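Local structure of geranyltranstransferase (Roseobacter denitrificans, 4LLS) at residues A56-G61 with P117-K122; D191-L196 with G261-V266; K224-A229 with D283-S288; A237-D242 with G255-A260. The protein probably lengthens allylic diphosphates with isopentenyl diphosphate in a metal-dependent condensation, supplying farnesyl or geranylgeranyl diphosphate for isoprenoid biosynthesis. All coordinates share one frame; numbering follows the deposited sequence. Where two conformers were deposited one is given.

Overall arrangement
All four contacts belong to one largely helical prenyl synthase fold. Contact 1 closes first along the chain, with the A58 side chain about 10 Å from the isopentenyl diphosphate; its centre is about 28 Å from that of contact 2 and about 32 Å from that of contact 3. Contacts 1 and 3 lie on opposite sides of the chain's centre. The remaining three interleave: contacts 2 and 3 cross along the sequence, and contact 4 falls within the span of both. Helix 221-244 serves contacts 3 and 4. Contacts 2 and 4, with centres about 11 Å apart, touch directly, F265 N reaching D239 OD2, so the wall behind the second aspartate-rich motif is tied to the calcium site.

Contact 1. Residues A56-G61 with P117-K122; sequences AHATSG and PTVHKK
H57 sets its imidazole obliquely against CD and CE of K122 and beside V119, filling the groove between helix 50-59 and the short helix 119-122. With CG anti to the backbone N (chi1 -170°), the ring is carried straight out toward residues 117-122. K122 runs extended as far as CE, which brings its methylenes to the ring, and only the last bond turns the ammonium aside. V119 CG2 lies alongside the H57 ring and, deeper in, meets A58 CB at 4.2 Å, where the backbones come nearest, with 6.9 Å between A58 CA and V119 CA. The P117 carbonyl lies at the imidazole edge, but the modelled ring orientation is doubtful, and so is the detail of that approach. Beyond the two segments, W123 packs edge-to-face with the same ring.

Within 56-61, S60 folds back on the preceding turn, its OG donating to H57 O over 2.8 Å from above the carbonyl plane. The chain then runs into G62, K63 and R66, which line the isopentenyl diphosphate pocket. Replacing H57 by an alanine would probably open a gap between the two helices, leave W123 without its ring partner and the K122 methylenes free to move, and deprive P117 O of whatever the ring edge offers it. The apolar part of the join comes from V119, A58 and the K122 methylenes; a turned-over imidazole would bring a ring nitrogen to P117 O, so a polar bond there is possible but not established.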
# COMPACT_ATOMS: atom_id res chain seq x y z
N ALA A 56 0.11 -6.95 13.60
CA ALA A 56 0.56 -8.26 14.01
C ALA A 56 -0.63 -9.23 14.04
O ALA A 56 -0.53 -10.39 13.62
CB ALA A 56 1.18 -8.19 15.38
N HIS A 57 -1.77 -8.74 14.51
CA HIS A 57 -2.99 -9.56 14.56
C HIS A 57 -3.34 -10.05 13.16
O HIS A 57 -3.71 -11.20 12.95
CB HIS A 57 -4.12 -8.72 15.13
CG HIS A 57 -5.35 -9.49 15.47
ND1 HIS A 57 -6.48 -9.48 14.69
CD2 HIS A 57 -5.66 -10.21 16.57
CE1 HIS A 57 -7.44 -10.17 15.30
NE2 HIS A 57 -6.95 -10.64 16.43
N ALA A 58 -3.35 -9.12 12.22
CA ALA A 58 -3.79 -9.38 10.86
C ALA A 58 -2.86 -10.29 10.06
O ALA A 58 -3.30 -10.90 9.05
CB ALA A 58 -3.94 -8.06 10.11
N THR A 59 -1.60 -10.35 10.45
CA THR A 59 -0.65 -11.16 9.78
C THR A 59 -0.39 -12.51 10.44
O THR A 59 0.39 -13.29 9.90
CB THR A 59 0.69 -10.42 9.57
OG1 THR A 59 1.18 -9.88 10.82
CG2 THR A 59 0.53 -9.32 8.56
N SER A 60 -0.96 -12.75 11.62
CA SER A 60 -0.80 -14.00 12.31
C SER A 60 -1.73 -15.04 11.68
O SER A 60 -2.83 -14.72 11.23
CB SER A 60 -1.07 -13.80 13.80
OG SER A 60 -2.41 -13.49 14.03
N GLY A 61 -1.26 -16.26 11.64
CA GLY A 61 -2.07 -17.34 11.16
C GLY A 61 -2.22 -17.32 9.65
O GLY A 61 -1.50 -16.63 8.94
N PRO A 117 -11.44 -12.44 16.10
CA PRO A 117 -12.15 -11.24 15.67
C PRO A 117 -11.33 -10.51 14.62
O PRO A 117 -10.08 -10.53 14.66
CB PRO A 117 -12.21 -10.38 16.94
CG PRO A 117 -12.02 -11.33 18.07
CD PRO A 117 -11.23 -12.50 17.56
N THR A 118 -12.03 -9.92 13.67
CA THR A 118 -11.39 -9.03 12.72
C THR A 118 -10.86 -7.76 13.37
O THR A 118 -11.23 -7.39 14.48
CB THR A 118 -12.37 -8.69 11.61
OG1 THR A 118 -13.63 -8.28 12.18
CG2 THR A 118 -12.58 -9.85 10.73
N VAL A 119 -9.96 -7.07 12.68
CA VAL A 119 -9.31 -5.93 13.25
C VAL A 119 -10.32 -4.86 13.70
O VAL A 119 -10.15 -4.26 14.76
CB VAL A 119 -8.26 -5.32 12.30
CG1 VAL A 119 -7.75 -3.99 12.81
CG2 VAL A 119 -7.10 -6.30 12.18
N HIS A 120 -11.29 -4.53 12.84
CA HIS A 120 -12.21 -3.46 13.18
C HIS A 120 -13.10 -3.82 14.37
O HIS A 120 -13.64 -2.94 15.00
CB HIS A 120 -13.06 -3.06 12.01
CG HIS A 120 -13.88 -4.15 11.44
ND1 HIS A 120 -15.22 -4.33 11.75
CD2 HIS A 120 -13.57 -5.12 10.55
CE1 HIS A 120 -15.68 -5.37 11.08
NE2 HIS A 120 -14.71 -5.84 10.32
N LYS A 121 -13.28 -5.11 14.59
CA LYS A 121 -14.07 -5.59 15.75
C LYS A 121 -13.26 -5.53 17.04
O LYS A 121 -13.75 -5.07 18.07
CB LYS A 121 -14.56 -7.01 15.49
CG LYS A 121 -15.81 -7.10 14.64
CD LYS A 121 -17.01 -6.59 15.41
CE LYS A 121 -18.14 -6.22 14.48
NZ LYS A 121 -19.29 -5.63 15.23
N LYS A 122 -12.01 -5.97 16.99
CA LYS A 122 -11.13 -5.96 18.14
C LYS A 122 -10.67 -4.55 18.52
O LYS A 122 -10.43 -4.25 19.69
CB LYS A 122 -9.94 -6.89 17.90
CG LYS A 122 -9.00 -7.06 19.07
CD LYS A 122 -8.12 -8.28 18.87
CE LYS A 122 -6.98 -8.34 19.88
NZ LYS A 122 -7.49 -8.51 21.26

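Contact 2. Residues D191-L196 with G261-V266; sequences DEITRL and GKATFV
I193 and F265 make the CH-pi contact at the heart of this pairing. The methyl CD1 of I193 sits over the centre of the phenyl face, 3.6 Å from the F265 ring centroid and 14° off the ring normal. CG1 of the isoleucine is wedged between its own backbone N and carbonyl carbon (chi1 63°), from where the extended CD1 reaches the ring.

Apolar packing spreads from there. The other branch, I193 CG2, rests on A263 CB at 4.0 Å, while CD1 also presses on the backbone, 3.4 Å from F265 N. At the phenyl edge, in the ring plane, T194 OG1 stands 3.6 Å from F265 CE1; this hydroxyl is bonded to L190 O, one turn back in its own helix. F265 also touches L232 and I236 of helix 221-244. A smaller side chain such as alanine in place of F265 is likely to leave I193 CD1 without its aromatic floor and open a gap against helix 221-244.

Within 261-266 the polar bonds shape the turn. T264 is the N-cap of helix 265-269: its OG1 takes a weak bond from V266 N over 3.1 Å. Separately, T264 N donates to S267 OG. G261, with positive phi, closes the preceding helix in a Schellman motif. F265 N binds D239 OD2, and K262 forms a salt bridge with D178. Helix 190-215 thus backs the capped turn that flanks the second aspartate-rich motif of the helical prenyl synthase fold.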
# COMPACT_ATOMS: atom_id res chain seq x y z
N ASP A 191 -17.61 -16.45 -17.86
CA ASP A 191 -16.50 -15.60 -18.31
C ASP A 191 -16.29 -14.38 -17.40
O ASP A 191 -15.17 -14.02 -17.07
CB ASP A 191 -16.72 -15.13 -19.75
CG ASP A 191 -16.43 -16.21 -20.78
OD1 ASP A 191 -15.83 -17.25 -20.43
OD2 ASP A 191 -16.87 -16.05 -21.94
N GLU A 192 -17.39 -13.75 -17.01
CA GLU A 192 -17.32 -12.55 -16.18
C GLU A 192 -16.77 -12.88 -14.77
O GLU A 192 -15.93 -12.13 -14.24
CB GLU A 192 -18.70 -11.89 -16.09
CG GLU A 192 -19.04 -11.09 -17.34
CD GLU A 192 -20.48 -10.59 -17.35
OE1 GLU A 192 -21.38 -11.34 -16.91
OE2 GLU A 192 -20.70 -9.44 -17.78
N ILE A 193 -17.23 -13.97 -14.16
CA ILE A 193 -16.72 -14.26 -12.82
C ILE A 193 -15.27 -14.73 -12.93
O ILE A 193 -14.48 -14.50 -12.01
CB ILE A 193 -17.55 -15.23 -11.97
CG1 ILE A 193 -17.65 -16.60 -12.56
CG2 ILE A 193 -18.96 -14.69 -11.69
CD1 ILE A 193 -18.10 -17.60 -11.51
N THR A 194 -14.89 -15.27 -14.08
CA THR A 194 -13.52 -15.70 -14.25
C THR A 194 -12.58 -14.49 -14.38
O THR A 194 -11.51 -14.43 -13.75
CB THR A 194 -13.37 -16.65 -15.46
OG1 THR A 194 -14.17 -17.82 -15.24
CG2 THR A 194 -11.93 -17.05 -15.62
N ARG A 195 -13.00 -13.47 -15.12
CA ARG A 195 -12.20 -12.24 -15.24
C ARG A 195 -12.06 -11.54 -13.89
O ARG A 195 -10.99 -11.06 -13.54
CB ARG A 195 -12.83 -11.31 -16.26
CG ARG A 195 -12.67 -9.84 -15.92
CD ARG A 195 -11.39 -9.25 -16.47
NE ARG A 195 -11.41 -7.79 -16.38
CZ ARG A 195 -12.22 -7.01 -17.09
NH1 ARG A 195 -13.05 -7.54 -17.98
NH2 ARG A 195 -12.20 -5.70 -16.91
N LEU A 196 -13.13 -11.52 -13.14
CA LEU A 196 -13.12 -10.97 -11.80
C LEU A 196 -12.12 -11.75 -10.90
O LEU A 196 -11.29 -11.13 -10.19
CB LEU A 196 -14.53 -11.09 -11.25
CG LEU A 196 -14.88 -10.23 -10.06
CD1 LEU A 196 -16.36 -9.92 -10.13
CD2 LEU A 196 -14.51 -11.05 -8.83
N GLY A 261 -26.03 -12.12 -2.75
CA GLY A 261 -26.44 -12.26 -4.14
C GLY A 261 -25.24 -12.31 -5.08
O GLY A 261 -25.22 -11.63 -6.11
N LYS A 262 -24.20 -13.04 -4.66
CA LYS A 262 -23.00 -13.25 -5.47
C LYS A 262 -23.15 -14.46 -6.39
O LYS A 262 -23.49 -15.56 -5.96
CB LYS A 262 -21.78 -13.48 -4.56
CG LYS A 262 -21.40 -12.28 -3.70
CD LYS A 262 -19.89 -12.12 -3.59
CE LYS A 262 -19.23 -11.85 -4.93
NZ LYS A 262 -20.03 -10.93 -5.79
N ALA A 263 -22.92 -14.23 -7.67
CA ALA A 263 -22.60 -15.29 -8.60
C ALA A 263 -21.19 -15.79 -8.29
O ALA A 263 -20.26 -15.01 -8.21
CB ALA A 263 -22.64 -14.76 -10.02
N THR A 264 -21.06 -17.09 -8.11
CA THR A 264 -19.77 -17.70 -7.86
C THR A 264 -19.68 -18.94 -8.72
O THR A 264 -20.64 -19.34 -9.39
CB THR A 264 -19.60 -18.11 -6.39
OG1 THR A 264 -20.37 -19.27 -6.12
CG2 THR A 264 -19.97 -16.99 -5.43
N PHE A 265 -18.53 -19.58 -8.73
CA PHE A 265 -18.41 -20.76 -9.52
C PHE A 265 -19.41 -21.82 -9.09
O PHE A 265 -19.86 -22.61 -9.91
CB PHE A 265 -16.97 -21.29 -9.46
CG PHE A 265 -15.99 -20.43 -10.20
CD1 PHE A 265 -15.99 -20.38 -11.58
CD2 PHE A 265 -15.17 -19.54 -9.49
CE1 PHE A 265 -15.14 -19.52 -12.25
CE2 PHE A 265 -14.35 -18.64 -10.17
CZ PHE A 265 -14.34 -18.63 -11.54
N VAL A 266 -19.76 -21.85 -7.82
CA VAL A 266 -20.67 -22.87 -7.32
C VAL A 266 -22.10 -22.52 -7.66
O VAL A 266 -22.85 -23.39 -8.08
CB VAL A 266 -20.51 -23.07 -5.80
CG1 VAL A 266 -21.61 -23.99 -5.28
CG2 VAL A 266 -19.13 -23.65 -5.51

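Contact 3. Residues K224-A229 with D283-S288; sequences KRYAQA and DEACDS
Helices 221-244 and 271-288 run almost antiparallel here, their short segments at 170° and only 8.0 Å between axes, with Y226 CA and A285 CA 4.6 Å apart. Small residues permit so near an approach. A229 points its methyl at the other helix, where its CB meets A285 CB at 3.9 Å and also lies against A285 N; E284 CB flanks it. One turn away, S288 fills the same seam, its CB 3.6 Å from Y226 N, while its OG lies beside R225 CB.

Y226 lies along one flank. A chi1 of 168°, which puts CG on the side of its own carbonyl carbon, swings the ring alongside A285 instead of between the backbones, and ring atom CD1 comes to 3.4 Å from A285 O, which lies at the edge in the ring plane. The phenol oxygen continues beyond the pair and is hydrogen-bonded to L299 O of helix 297-308, whose T302 and A303 touch Y226 and A285.

S288 turns its hydroxyl back into its own helix: OG donates to E284 O at 3.0 Å, tilted 34° from the carbonyl plane. S288 N reaches the same oxygen from the opposite face, giving it two donors. E284 sends its carboxylate to R277 in a salt bridge. With these polar ends satisfied outside the seam or within one helix, the two helices meet through methyls, methylenes and a ring edge, and close fit does the joining.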
# COMPACT_ATOMS: atom_id res chain seq x y z
N LYS A 224 3.90 -19.00 -14.47
CA LYS A 224 2.72 -18.18 -14.72
C LYS A 224 1.52 -19.07 -15.12
O LYS A 224 0.41 -18.88 -14.62
CB LYS A 224 3.02 -17.11 -15.76
CG LYS A 224 1.87 -16.14 -15.97
CD LYS A 224 2.24 -15.07 -16.99
CE LYS A 224 1.13 -14.04 -17.12
NZ LYS A 224 1.64 -12.77 -17.73
N ARG A 225 1.74 -20.02 -16.02
CA ARG A 225 0.67 -20.94 -16.43
C ARG A 225 0.19 -21.79 -15.26
O ARG A 225 -1.01 -21.98 -15.06
CB ARG A 225 1.10 -21.85 -17.56
CG ARG A 225 0.79 -21.31 -18.94
CD ARG A 225 1.05 -22.38 -20.00
NE ARG A 225 2.45 -22.77 -20.03
CZ ARG A 225 3.42 -22.04 -20.58
NH1 ARG A 225 3.11 -20.88 -21.17
NH2 ARG A 225 4.67 -22.45 -20.55
N TYR A 226 1.15 -22.33 -14.52
CA TYR A 226 0.83 -23.05 -13.29
C TYR A 226 -0.11 -22.24 -12.40
O TYR A 226 -1.12 -22.73 -11.90
CB TYR A 226 2.11 -23.42 -12.54
CG TYR A 226 1.95 -23.91 -11.13
CD1 TYR A 226 1.54 -25.20 -10.86
CD2 TYR A 226 2.25 -23.07 -10.06
CE1 TYR A 226 1.48 -25.69 -9.57
CE2 TYR A 226 2.17 -23.53 -8.76
CZ TYR A 226 1.76 -24.84 -8.52
OH TYR A 226 1.73 -25.29 -7.20
N ALA A 227 0.26 -21.00 -12.17
CA ALA A 227 -0.45 -20.17 -11.26
C ALA A 227 -1.83 -19.79 -11.78
O ALA A 227 -2.75 -19.60 -10.97
CB ALA A 227 0.32 -18.91 -10.97
N GLN A 228 -1.99 -19.68 -13.09
CA GLN A 228 -3.33 -19.39 -13.66
C GLN A 228 -4.32 -20.51 -13.30
O GLN A 228 -5.38 -20.27 -12.70
CB GLN A 228 -3.24 -19.20 -15.18
CG GLN A 228 -2.55 -17.89 -15.56
CD GLN A 228 -2.16 -17.78 -17.03
OE1 GLN A 228 -2.00 -18.77 -17.73
NE2 GLN A 228 -1.94 -16.54 -17.48
N ALA A 229 -3.88 -21.74 -13.46
CA ALA A 229 -4.71 -22.89 -13.09
C ALA A 229 -4.88 -22.96 -11.58
O ALA A 229 -5.97 -23.26 -11.06
CB ALA A 229 -4.09 -24.16 -13.58
N ASP A 283 -4.90 -31.00 -12.82
CA ASP A 283 -4.15 -31.64 -13.88
C ASP A 283 -3.46 -30.60 -14.73
O ASP A 283 -2.33 -30.79 -15.15
CB ASP A 283 -5.07 -32.54 -14.73
CG ASP A 283 -5.51 -33.80 -14.01
OD1 ASP A 283 -5.04 -34.07 -12.89
OD2 ASP A 283 -6.40 -34.50 -14.52
N GLU A 284 -4.16 -29.51 -15.03
CA GLU A 284 -3.60 -28.42 -15.81
C GLU A 284 -2.41 -27.80 -15.13
O GLU A 284 -1.36 -27.58 -15.73
CB GLU A 284 -4.66 -27.36 -16.12
CG GLU A 284 -5.72 -27.86 -17.08
CD GLU A 284 -6.80 -26.83 -17.36
OE1 GLU A 284 -6.48 -25.62 -17.48
OE2 GLU A 284 -7.99 -27.23 -17.43
N ALA A 285 -2.56 -27.58 -13.83
CA ALA A 285 -1.46 -27.03 -13.03
C ALA A 285 -0.26 -27.94 -13.02
O ALA A 285 0.88 -27.50 -13.30
CB ALA A 285 -1.93 -26.80 -11.60
N CYS A 286 -0.50 -29.23 -12.80
CA CYS A 286 0.61 -30.19 -12.79
C CYS A 286 1.28 -30.29 -14.17
O CYS A 286 2.51 -30.28 -14.28
CB CYS A 286 0.16 -31.55 -12.28
SG CYS A 286 -0.24 -31.47 -10.53
N ASP A 287 0.48 -30.30 -15.23
CA ASP A 287 1.04 -30.34 -16.58
C ASP A 287 1.97 -29.17 -16.87
O ASP A 287 2.94 -29.31 -17.61
CB ASP A 287 -0.09 -30.37 -17.62
CG ASP A 287 -0.81 -31.72 -17.68
OD1 ASP A 287 -0.35 -32.71 -17.08
OD2 ASP A 287 -1.86 -31.78 -18.34
N SER A 288 1.63 -27.99 -16.34
CA SER A 288 2.39 -26.77 -16.58
C SER A 288 3.80 -26.86 -15.97
O SER A 288 4.66 -26.09 -16.37
CB SER A 288 1.66 -25.59 -15.93
OG SER A 288 0.43 -25.31 -16.56

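Contact 4. Residues A237-D242 with G255-A260; sequences ADDILD and GKDASA. With CA (calcium ion), chain E; IPE (3-methylbut-3-enyl trihydrogen diphosphate), chain C.
Three successive backbone N-H groups, those of G255, K256 and D257, all converge on D242, the last aspartate of the DDxxD sequence 238-242. This is the second aspartate-rich motif of the prenyl synthases. G255 N donates to D242 O at 2.8 Å in the carbonyl plane. The carboxylate takes the next two: K256 N meets D242 OD1 on its syn lone pair at 3.0 Å, and D257 N reaches D242 OD2 over 2.9 Å, also from the syn side but 32° out of the carboxylate plane. The first torsion of D242, -174°, turns CG to the far side from its backbone N and extends the group toward the start of the weak helix 256-259, where the two bonds fix the rotation of the carboxylate. G255 has the positive phi that favours glycine.

Carboxylates also crowd together here. D257 OD2 stands 3.4 Å from D242 OD2, two acceptors without a bond, and water 3 links D257 OD2 to D239 O.

At the near end, D238 OD1 binds calcium at 2.3 Å, while its OD2 pairs with K252; D238 CG is also 3.6 Å from C5 of the isopentenyl diphosphate. D239 and D257 act as second shell: D239 OD1, also held by Q235, accepts from calcium-bound water 2, and so does D257 OD2. K256 NZ leads away from D242 to a salt bridge with D110. Calcium-bound water 5 completes the link to 255-260 by donating to D257 OD1 at 2.7 Å.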
# COMPACT_ATOMS: atom_id res chain seq x y z
N ALA A 237 -12.39 -23.66 -4.95
CA ALA A 237 -12.39 -24.30 -3.66
C ALA A 237 -12.89 -23.39 -2.57
O ALA A 237 -13.63 -23.83 -1.69
CB ALA A 237 -10.99 -24.78 -3.32
N ASP A 238 -12.47 -22.13 -2.58
CA ASP A 238 -13.00 -21.15 -1.64
C ASP A 238 -14.52 -21.00 -1.74
O ASP A 238 -15.20 -20.84 -0.75
CB ASP A 238 -12.30 -19.79 -1.81
CG ASP A 238 -12.64 -18.80 -0.70
OD1 ASP A 238 -13.45 -17.88 -0.97
OD2 ASP A 238 -12.29 -19.03 0.49
N ASP A 239 -15.01 -20.98 -2.98
CA ASP A 239 -16.46 -20.82 -3.22
C ASP A 239 -17.21 -22.07 -2.72
O ASP A 239 -18.31 -21.97 -2.16
CB ASP A 239 -16.70 -20.62 -4.70
CG ASP A 239 -16.27 -19.24 -5.23
OD1 ASP A 239 -15.88 -18.29 -4.49
OD2 ASP A 239 -16.30 -19.12 -6.48
N ILE A 240 -16.63 -23.24 -2.90
CA ILE A 240 -17.18 -24.48 -2.34
C ILE A 240 -17.22 -24.46 -0.80
O ILE A 240 -18.22 -24.85 -0.19
CB ILE A 240 -16.43 -25.73 -2.87
CG1 ILE A 240 -16.69 -25.95 -4.38
CG2 ILE A 240 -16.83 -26.98 -2.09
CD1 ILE A 240 -15.81 -26.95 -5.10
N LEU A 241 -16.15 -24.02 -0.16
CA LEU A 241 -16.10 -23.91 1.29
C LEU A 241 -17.18 -22.98 1.84
O LEU A 241 -17.70 -23.22 2.94
CB LEU A 241 -14.69 -23.44 1.76
CG LEU A 241 -13.56 -24.45 1.64
CD1 LEU A 241 -12.23 -23.74 1.94
CD2 LEU A 241 -13.74 -25.66 2.54
N ASP A 242 -17.51 -21.91 1.10
CA ASP A 242 -18.59 -21.04 1.54
C ASP A 242 -19.92 -21.81 1.61
O ASP A 242 -20.83 -21.43 2.35
CB ASP A 242 -18.77 -19.80 0.65
CG ASP A 242 -19.81 -18.84 1.24
OD1 ASP A 242 -19.54 -18.27 2.32
OD2 ASP A 242 -20.89 -18.65 0.63
N GLY A 255 -21.76 -19.57 4.16
CA GLY A 255 -23.10 -19.26 3.65
C GLY A 255 -23.29 -17.81 3.26
O GLY A 255 -24.42 -17.37 3.04
N LYS A 256 -22.20 -17.08 3.05
CA LYS A 256 -22.26 -15.64 2.84
C LYS A 256 -22.65 -15.24 1.42
O LYS A 256 -23.25 -14.18 1.21
CB LYS A 256 -20.92 -15.00 3.20
CG LYS A 256 -20.47 -15.30 4.61
CD LYS A 256 -19.61 -14.19 5.16
CE LYS A 256 -18.23 -14.23 4.53
NZ LYS A 256 -17.14 -14.51 5.51
N ASP A 257 -22.14 -15.99 0.45
CA ASP A 257 -22.17 -15.56 -0.93
C ASP A 257 -23.62 -15.42 -1.43
O ASP A 257 -23.97 -14.43 -2.06
CB ASP A 257 -21.40 -16.57 -1.80
CG ASP A 257 -19.88 -16.49 -1.60
OD1 ASP A 257 -19.42 -15.46 -1.05
OD2 ASP A 257 -19.16 -17.42 -2.06
N ALA A 258 -24.43 -16.42 -1.12
CA ALA A 258 -25.87 -16.39 -1.46
C ALA A 258 -26.59 -15.14 -0.92
O ALA A 258 -27.32 -14.46 -1.66
CB ALA A 258 -26.53 -17.66 -0.94
N SER A 259 -26.38 -14.84 0.36
CA SER A 259 -27.03 -13.71 0.99
C SER A 259 -26.62 -12.39 0.34
O SER A 259 -27.45 -11.48 0.20
CB SER A 259 -26.74 -13.70 2.50
OG SER A 259 -27.29 -12.54 3.09
N ALA A 260 -25.39 -12.30 -0.16
CA ALA A 260 -24.93 -11.08 -0.83
C ALA A 260 -25.33 -11.07 -2.31
O ALA A 260 -25.04 -10.11 -3.05
CB ALA A 260 -23.42 -10.94 -0.68
CA CA E . -15.12 -16.57 -0.17
C1 IPE C . -8.73 -15.88 1.68
O1 IPE C . -7.45 -16.43 1.30
C2 IPE C . -9.08 -14.75 0.72
C3 IPE C . -9.16 -15.25 -0.70
C4 IPE C . -8.39 -14.73 -1.66
C5 IPE C . -10.22 -16.23 -1.08
PA IPE C . -6.88 -17.70 2.07
O1A IPE C . -7.92 -18.82 2.08
O2A IPE C . -5.59 -18.01 1.45
O3A IPE C . -6.64 -17.19 3.55
PB IPE C . -5.55 -17.42 4.73
O1B IPE C . -6.31 -17.21 6.02
O2B IPE C . -5.03 -18.83 4.60
O3B IPE C . -4.48 -16.40 4.41
O HOH W 1 -15.48 -18.59 1.20
O HOH W 2 -16.46 -17.35 -1.91
O HOH W 3 -20.03 -19.86 -3.19
O HOH W 4 -23.35 -19.23 -0.46
O HOH W 5 -17.24 -15.84 0.53